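Local coordinates for protein halohydrin dehalogenase (Rhizobium radiobacter, PDB 4IY1) that probably catalyses the dehalogenation of vicinal halohydrins to epoxides, and also epoxide opening by nucleophilic anions such as cyanide, on a short-chain dehydrogenase/reductase scaffold, at residues Asp80-Val84 with Pro184-Pro188. The protein carries 37 engineered substitutions. Numbering follows the deposited sequence.
Engineered in segment 80-84: Ala82 (natural residue Phe), Pro83 (natural residue Ala), Val84 (natural residue Pro). Engineered in segment 184-188: Tyr186 (natural residue Phe).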
loop_
_atom_site.group_PDB
_atom_site.type_symbol
_atom_site.label_atom_id
_atom_site.label_comp_id
_atom_site.label_asym_id
_atom_site.label_seq_id
_atom_site.Cartn_x
_atom_site.Cartn_y
_atom_site.Cartn_z
ATOM N N ASP B 80 10.167 -1.914 -20.142
ATOM C CA ASP B 80 11.519 -1.612 -19.748
ATOM C C ASP B 80 12.274 -2.781 -19.123
ATOM O O ASP B 80 11.724 -3.558 -18.329
ATOM C CB ASP B 80 11.539 -0.386 -18.841
ATOM C CG ASP B 80 11.153 0.885 -19.588
ATOM O OD1 ASP B 80 11.842 1.236 -20.587
ATOM O OD2 ASP B 80 10.068 1.418 -19.289
ATOM N N ILE B 81 13.540 -2.916 -19.501
ATOM C CA ILE B 81 14.328 -4.063 -19.091
ATOM C C ILE B 81 15.697 -3.606 -18.660
ATOM O O ILE B 81 16.158 -2.545 -19.068
ATOM C CB ILE B 81 14.444 -5.112 -20.219
ATOM C CG1 ILE B 81 15.092 -4.462 -21.454
ATOM C CG2 ILE B 81 13.039 -5.606 -20.591
ATOM C CD1 ILE B 81 15.405 -5.416 -22.584
ATOM N N ALA B 82 16.272 -4.324 -17.707
ATOM C CA ALA B 82 17.666 -4.142 -17.377
ATOM C C ALA B 82 18.130 -5.377 -16.679
ATOM O O ALA B 82 17.329 -6.065 -16.031
ATOM C CB ALA B 82 17.856 -2.928 -16.482
ATOM N N PRO B 83 19.423 -5.685 -16.807
ATOM C CA PRO B 83 19.913 -6.865 -16.109
ATOM C C PRO B 83 19.808 -6.661 -14.606
ATOM O O PRO B 83 20.329 -5.673 -14.090
ATOM C CB PRO B 83 21.386 -6.942 -16.549
ATOM C CG PRO B 83 21.397 -6.301 -17.895
ATOM C CD PRO B 83 20.401 -5.175 -17.790
ATOM N N VAL B 84 19.076 -7.546 -13.931
ATOM C CA VAL B 84 19.274 -7.784 -12.502
ATOM C C VAL B 84 20.366 -8.827 -12.263
ATOM O O VAL B 84 20.287 -9.955 -12.766
ATOM C CB VAL B 84 17.987 -8.277 -11.811
ATOM C CG1 VAL B 84 17.312 -9.384 -12.619
ATOM C CG2 VAL B 84 18.308 -8.770 -10.413
ATOM N N PRO B 184 15.825 -13.698 -21.629
ATOM C CA PRO B 184 16.278 -13.798 -20.239
ATOM C C PRO B 184 15.552 -12.831 -19.290
ATOM O O PRO B 184 15.729 -12.922 -18.069
ATOM C CB PRO B 184 17.763 -13.423 -20.331
ATOM C CG PRO B 184 17.847 -12.537 -21.544
ATOM C CD PRO B 184 16.859 -13.113 -22.506
ATOM N N TYR B 185 14.791 -11.889 -19.861
ATOM C CA TYR B 185 14.034 -10.911 -19.087
ATOM C C TYR B 185 12.565 -11.351 -19.022
ATOM O O TYR B 185 11.808 -11.074 -19.955
ATOM C CB TYR B 185 14.124 -9.522 -19.768
ATOM C CG TYR B 185 15.543 -9.039 -20.026
ATOM C CD1 TYR B 185 16.314 -8.490 -18.999
ATOM C CD2 TYR B 185 16.117 -9.138 -21.295
ATOM C CE1 TYR B 185 17.620 -8.094 -19.217
ATOM C CE2 TYR B 185 17.419 -8.704 -21.534
ATOM C CZ TYR B 185 18.170 -8.206 -20.490
ATOM O OH TYR B 185 19.465 -7.792 -20.708
ATOM N N TYR B 186 12.143 -12.031 -17.952
ATOM C CA TYR B 186 12.961 -12.329 -16.764
ATOM C C TYR B 186 12.754 -13.773 -16.340
ATOM O O TYR B 186 13.316 -14.205 -15.323
ATOM C CB TYR B 186 12.596 -11.413 -15.572
ATOM C CG TYR B 186 13.098 -9.995 -15.740
ATOM C CD1 TYR B 186 14.384 -9.637 -15.343
ATOM C CD2 TYR B 186 12.333 -9.047 -16.422
ATOM C CE1 TYR B 186 14.856 -8.349 -15.528
ATOM C CE2 TYR B 186 12.821 -7.775 -16.655
ATOM C CZ TYR B 186 14.067 -7.427 -16.192
ATOM O OH TYR B 186 14.526 -6.152 -16.416
ATOM N N TYR B 187 11.909 -14.505 -17.070
ATOM C CA TYR B 187 11.615 -15.902 -16.694
ATOM C C TYR B 187 11.647 -16.812 -17.910
ATOM O O TYR B 187 10.592 -17.267 -18.383
ATOM C CB TYR B 187 10.255 -16.009 -15.980
ATOM C CG TYR B 187 10.299 -15.570 -14.539
ATOM C CD1 TYR B 187 10.201 -14.216 -14.197
ATOM C CD2 TYR B 187 10.562 -16.480 -13.528
ATOM C CE1 TYR B 187 10.306 -13.801 -12.876
ATOM C CE2 TYR B 187 10.670 -16.072 -12.203
ATOM C CZ TYR B 187 10.527 -14.734 -11.877
ATOM O OH TYR B 187 10.580 -14.347 -10.543
ATOM N N PRO B 188 12.855 -17.013 -18.478
ATOM C CA PRO B 188 13.010 -17.827 -19.678
ATOM C C PRO B 188 12.524 -19.273 -19.445
ATOM O O PRO B 188 12.614 -19.792 -18.312
ATOM C CB PRO B 188 14.526 -17.771 -19.964
ATOM C CG PRO B 188 15.151 -17.381 -18.683
ATOM C CD PRO B 188 14.143 -16.527 -17.959
#
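The CA atoms of the two loops come closest at Ile81 and Tyr185, 6.9 Å apart. The peptide bond between Tyr185 and the engineered Tyr186 is cis. The two rings reach residues 81-84 at different points. Ile81 lays CD1 over one face of the Tyr185 ring, a CH-pi contact 4.2 Å from CD1 to the ring centroid and 21° off the ring normal. With chi1 at 59°, CG1 of Ile81 is flanked by N and C, and the extended chi2 then puts CD1 over the ring. Further out, Tyr185 OH lies 3.7 Å from CG of the engineered Pro83. Replacing Tyr185 by alanine would remove the ring, which is likely to leave Ile81 CD1 without its aromatic face and a gap beside Pro83.

Tyr186 is buried. Its hydroxyl carries the polar part of the contact. Its OH donates a hydrogen bond to the carbonyl O of the engineered Ala82, at 2.8 Å. The C=O...OH angle is 126°, an ordinary direction of approach to a carbonyl, with the donor slightly tilted from the carbonyl plane. The engineered Val84 places CG1 at the ring edge, 3.9 Å from Tyr186 CE1, but this valine is poorly ordered. Tyr185 CB lies over one face of the Tyr186 ring. Phe12 meets the Tyr186 ring edge-to-face, and His11 meets that of Tyr185 in the same way.

The contact joins the loop after strand 75-79 to the loop after strand 170-175. Both strands belong to the parallel sheet of a Rossmann-type fold. In the short-chain dehydrogenase/reductase superfamily, loops at the C-terminal ends of these strands border the active-site cleft, and this pair is consistent with that place.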